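Side-chain contacts in CCMAN5 (Cellulosimicrobium cellulans, PDB 2XSG), which hydrolyses alpha-mannosides as a calcium-containing glycosidase of family GH92 and probably uncaps mannose-phosphate-mannose glycans to expose mannose 6-phosphate: residues A[569-574]-A[592-597]; A[542-547]-A[565-570]. One frame throughout, in Å; residues are numbered along the deposited sequence.

Contact 1: A[569-574]-A[592-597]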
# COMPACT_ATOMS: atom_id res chain seq x y z
N HIS A 569 -1.73 14.04 26.75
CA HIS A 569 -2.50 15.09 26.08
C HIS A 569 -2.76 14.78 24.59
O HIS A 569 -3.86 15.05 24.08
CB HIS A 569 -1.78 16.44 26.20
CG HIS A 569 -2.65 17.62 25.88
ND1 HIS A 569 -3.68 18.01 26.70
CD2 HIS A 569 -2.65 18.48 24.84
CE1 HIS A 569 -4.28 19.07 26.18
NE2 HIS A 569 -3.67 19.38 25.05
N MET A 570 -1.75 14.22 23.91
CA MET A 570 -1.87 13.76 22.51
C MET A 570 -3.11 12.88 22.28
O MET A 570 -3.75 12.94 21.22
CB MET A 570 -0.63 12.96 22.11
CG MET A 570 -0.58 12.55 20.64
SD MET A 570 -0.05 13.96 19.65
CE MET A 570 -0.11 13.26 18.00
N PHE A 571 -3.43 12.07 23.27
CA PHE A 571 -4.57 11.17 23.18
C PHE A 571 -5.79 11.56 24.02
O PHE A 571 -6.69 10.73 24.23
CB PHE A 571 -4.12 9.73 23.47
CG PHE A 571 -3.35 9.14 22.35
CD1 PHE A 571 -3.97 8.30 21.44
CD2 PHE A 571 -2.01 9.48 22.16
CE1 PHE A 571 -3.25 7.77 20.36
CE2 PHE A 571 -1.30 8.97 21.10
CZ PHE A 571 -1.92 8.12 20.19
N GLY A 572 -5.83 12.81 24.45
CA GLY A 572 -6.96 13.35 25.23
C GLY A 572 -7.31 12.54 26.47
O GLY A 572 -8.48 12.43 26.82
N GLU A 573 -6.30 11.99 27.14
CA GLU A 573 -6.52 11.12 28.32
C GLU A 573 -7.23 11.83 29.49
O GLU A 573 -7.95 11.18 30.27
CB GLU A 573 -5.20 10.52 28.81
CG GLU A 573 -4.67 9.39 27.94
CD GLU A 573 -5.49 8.10 28.06
OE1 GLU A 573 -6.23 7.92 29.05
OE2 GLU A 573 -5.40 7.25 27.15
N HIS A 574 -7.03 13.14 29.58
CA HIS A 574 -7.69 13.99 30.58
C HIS A 574 -9.15 14.30 30.24
O HIS A 574 -9.87 14.84 31.08
CB HIS A 574 -6.95 15.32 30.65
CG HIS A 574 -6.98 16.07 29.36
ND1 HIS A 574 -7.80 17.15 29.14
CD2 HIS A 574 -6.32 15.85 28.20
CE1 HIS A 574 -7.63 17.58 27.90
NE2 HIS A 574 -6.75 16.81 27.31
N LEU A 592 1.48 7.44 12.68
CA LEU A 592 1.10 6.03 12.82
C LEU A 592 1.67 5.38 14.07
O LEU A 592 1.03 4.50 14.67
CB LEU A 592 1.61 5.20 11.63
CG LEU A 592 0.81 4.91 10.37
CD1 LEU A 592 1.69 4.13 9.37
CD2 LEU A 592 -0.49 4.16 10.66
N GLN A 593 2.89 5.78 14.42
CA GLN A 593 3.60 5.19 15.54
C GLN A 593 3.13 5.73 16.87
O GLN A 593 3.47 5.17 17.91
CB GLN A 593 5.12 5.40 15.38
CG GLN A 593 5.65 6.76 15.80
CD GLN A 593 5.37 7.88 14.83
OE1 GLN A 593 4.45 7.81 13.99
NE2 GLN A 593 6.16 8.95 14.93
N ALA A 594 2.37 6.83 16.87
CA ALA A 594 2.06 7.55 18.12
C ALA A 594 1.42 6.71 19.23
O ALA A 594 1.74 6.90 20.39
CB ALA A 594 1.25 8.80 17.87
N PRO A 595 0.50 5.77 18.88
CA PRO A 595 -0.07 4.94 19.94
C PRO A 595 0.93 4.08 20.69
O PRO A 595 0.67 3.72 21.84
CB PRO A 595 -1.07 4.05 19.20
CG PRO A 595 -1.41 4.83 17.96
CD PRO A 595 -0.21 5.60 17.60
N TYR A 596 2.05 3.76 20.06
CA TYR A 596 3.07 2.93 20.68
C TYR A 596 4.13 3.72 21.45
O TYR A 596 5.08 3.13 21.96
CB TYR A 596 3.74 2.03 19.62
CG TYR A 596 2.77 1.10 18.92
CD1 TYR A 596 2.07 1.52 17.79
CD2 TYR A 596 2.54 -0.19 19.39
CE1 TYR A 596 1.16 0.68 17.14
CE2 TYR A 596 1.64 -1.04 18.75
CZ TYR A 596 0.96 -0.60 17.63
OH TYR A 596 0.07 -1.44 16.99
N LEU A 597 3.97 5.04 21.55
CA LEU A 597 4.99 5.84 22.26
C LEU A 597 4.83 5.88 23.78
O LEU A 597 5.73 6.33 24.49
CB LEU A 597 5.10 7.25 21.67
CG LEU A 597 5.36 7.26 20.15
CD1 LEU A 597 5.53 8.68 19.64
CD2 LEU A 597 6.57 6.40 19.79
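Phe571, the first residue to leave helical geometry at the end of helix 560-570, faces the 3-10 turn 594-596, with its CA 8.3 Å from the CA of Pro595. Its side chain bridges that gap. With CG opposite the carbonyl carbon and beside the backbone N (chi1 -74°), the ring extends toward the turn and touches it with its far end. CZ of Phe571 meets Pro595 N at 3.6 Å and the CB of Ala594 at 4.0 Å, while CE2 of Phe571 lies 3.7 Å from Ala594 O. Proline suits this spot: its N carries no hydrogen, and its CG and CD add apolar surface beside CZ. Alanine's small methyl lets the ring come close to the backbone. The carbonyl of Ala594 is engaged within its own turn by Leu597 N. Around the same phenyl ring, His584 stacks, and Trp610 and Phe598 also meet it. Gly572, at phi 54°, adopts a positive-phi conformation that glycine accommodates readily, and its N bonds to His569 O at 3.0 Å. Together with Glu573 N bonding to Arg568 O, this is a Schellman motif, which ends the helix; just before its glycine, Phe571 packs on the loop leading to helix 604-616 of the catalytic domain.

Contact 2: A[542-547]-A[565-570]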
# COMPACT_ATOMS: atom_id res chain seq x y z
N TYR A 542 3.33 15.72 13.61
CA TYR A 542 4.71 15.77 13.14
C TYR A 542 5.75 15.88 14.25
O TYR A 542 6.92 15.54 14.03
CB TYR A 542 4.90 16.93 12.16
CG TYR A 542 4.58 16.61 10.73
CD1 TYR A 542 3.28 16.70 10.23
CD2 TYR A 542 5.59 16.24 9.86
CE1 TYR A 542 3.00 16.42 8.89
CE2 TYR A 542 5.33 15.95 8.53
CZ TYR A 542 4.04 16.05 8.05
OH TYR A 542 3.84 15.76 6.73
N HIS A 543 5.35 16.34 15.44
CA HIS A 543 6.28 16.41 16.58
C HIS A 543 7.13 15.13 16.79
O HIS A 543 8.35 15.22 17.07
CB HIS A 543 5.57 16.78 17.89
CG HIS A 543 6.50 16.89 19.06
ND1 HIS A 543 6.53 15.96 20.07
CD2 HIS A 543 7.49 17.78 19.33
CE1 HIS A 543 7.48 16.29 20.94
NE2 HIS A 543 8.08 17.38 20.51
N TRP A 544 6.48 13.98 16.63
CA TRP A 544 7.05 12.66 16.93
C TRP A 544 7.81 12.06 15.73
O TRP A 544 8.24 10.91 15.80
CB TRP A 544 5.93 11.69 17.39
CG TRP A 544 5.02 12.28 18.43
CD1 TRP A 544 3.76 12.79 18.23
CD2 TRP A 544 5.29 12.44 19.83
NE1 TRP A 544 3.24 13.25 19.42
CE2 TRP A 544 4.16 13.05 20.42
CE3 TRP A 544 6.39 12.12 20.65
CZ2 TRP A 544 4.09 13.36 21.78
CZ3 TRP A 544 6.33 12.43 22.00
CH2 TRP A 544 5.19 13.05 22.55
N TYR A 545 7.97 12.83 14.65
CA TYR A 545 8.46 12.27 13.39
C TYR A 545 9.83 11.60 13.46
O TYR A 545 10.06 10.55 12.83
CB TYR A 545 8.46 13.32 12.26
CG TYR A 545 8.49 12.72 10.88
CD1 TYR A 545 9.71 12.44 10.24
CD2 TYR A 545 7.31 12.43 10.19
CE1 TYR A 545 9.74 11.89 8.95
CE2 TYR A 545 7.34 11.88 8.90
CZ TYR A 545 8.54 11.61 8.29
OH TYR A 545 8.55 11.07 7.02
N ASP A 546 10.74 12.21 14.22
CA ASP A 546 12.11 11.73 14.23
C ASP A 546 12.24 10.53 15.16
O ASP A 546 12.86 10.59 16.23
CB ASP A 546 13.09 12.89 14.50
CG ASP A 546 13.18 13.83 13.31
OD1 ASP A 546 12.87 13.38 12.18
OD2 ASP A 546 13.56 15.01 13.48
N ALA A 547 11.60 9.44 14.72
CA ALA A 547 11.38 8.26 15.55
C ALA A 547 12.64 7.44 15.83
O ALA A 547 12.59 6.46 16.59
CB ALA A 547 10.28 7.38 14.95
N LEU A 565 3.43 13.63 30.02
CA LEU A 565 2.21 14.45 30.04
C LEU A 565 1.81 14.86 28.61
O LEU A 565 0.63 14.94 28.30
CB LEU A 565 2.41 15.68 30.93
CG LEU A 565 2.47 15.42 32.45
CD1 LEU A 565 3.02 16.64 33.16
CD2 LEU A 565 1.10 15.08 33.02
N GLY A 566 2.80 15.12 27.75
CA GLY A 566 2.54 15.39 26.32
C GLY A 566 1.81 14.24 25.63
O GLY A 566 0.82 14.45 24.90
N MET A 567 2.28 13.02 25.88
CA MET A 567 1.71 11.81 25.29
C MET A 567 0.29 11.61 25.75
O MET A 567 -0.58 11.34 24.94
CB MET A 567 2.57 10.58 25.61
CG MET A 567 3.62 10.29 24.55
SD MET A 567 2.97 10.16 22.84
CE MET A 567 1.90 8.75 22.97
N ARG A 568 0.06 11.78 27.05
CA ARG A 568 -1.30 11.77 27.57
C ARG A 568 -2.21 12.81 26.92
O ARG A 568 -3.33 12.48 26.57
CB ARG A 568 -1.30 11.87 29.10
CG ARG A 568 -0.55 10.69 29.76
CD ARG A 568 -0.50 10.78 31.28
NE ARG A 568 -1.83 10.56 31.83
CZ ARG A 568 -2.27 9.41 32.34
NH1 ARG A 568 -1.49 8.35 32.42
NH2 ARG A 568 -3.50 9.34 32.80
N HIS A 569 -1.73 14.04 26.75
CA HIS A 569 -2.50 15.09 26.08
C HIS A 569 -2.76 14.78 24.59
O HIS A 569 -3.86 15.05 24.08
CB HIS A 569 -1.78 16.44 26.20
CG HIS A 569 -2.65 17.62 25.88
ND1 HIS A 569 -3.68 18.01 26.70
CD2 HIS A 569 -2.65 18.48 24.84
CE1 HIS A 569 -4.28 19.07 26.18
NE2 HIS A 569 -3.67 19.38 25.05
N MET A 570 -1.75 14.22 23.91
CA MET A 570 -1.87 13.76 22.51
C MET A 570 -3.11 12.88 22.28
O MET A 570 -3.75 12.94 21.22
CB MET A 570 -0.63 12.96 22.11
CG MET A 570 -0.58 12.55 20.64
SD MET A 570 -0.05 13.96 19.65
CE MET A 570 -0.11 13.26 18.00
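Trp544 reaches from the loop after helix 539-542 to two methionines of helix 560-570, and each sulfur meets the indole differently. Both contacts are Met-aromatic, one over a face and one at the edge. SD of Met567 lies 3.8 Å from the centroid of the six-membered ring of Trp544, only 22° off the ring normal and offset toward the rim. CG of Met567 sits 3.8 Å from CH2 of Trp544, and the bend at chi2 then lays the sulfur over the face. The opposite face is met edge-on by the imidazole of the adjacent His543, whose ND1 stands 3.6 Å above the plane. SD of Met570 lies instead at the pyrrole edge.

A hydrogen bond accompanies this edge contact. NE1 of Trp544 donates a weak but fairly straight bond to SD of Met570, 3.4 Å away with an angle of 162° at the hydrogen. Met570 has CG anti to its backbone N (chi1 -174°) and then turns at chi2, which brings the sulfur near the indole plane. Apolar contact follows alongside, with CE of Met570 3.9 Å from CD1 of Trp544.

Methionine suits both places, being flexible, apolar and polarisable. In this buried setting, the chemistry implies that the thioether of Met570 provides the indole N-H with a soft acceptor, while face and edge contacts together restrict how the ring can turn.

How the contacts relate
Contacts 1 and 2 lie about 7 Å apart between centres. Their segments overlap at His569 and Met570, but of these two only Met570 touches a partner segment closely, in contact 2; contact 1 is made by Phe571, just past the helix end. The loops that they engage also meet directly: CD1 of Leu597 packs 3.7 Å from CE3 of Trp544, and NE2 of Gln593 comes within 3.0 Å of Trp544 O. The touching residues Trp544, Met567, Met570, Phe571, Ala594 and Pro595 are all buried in the catalytic domain. The calcium ion is bound by Asn588, Glu589 and Asp662; two of these ligands come shortly before segment 592-597 in sequence, which links it to the metal site along the chain.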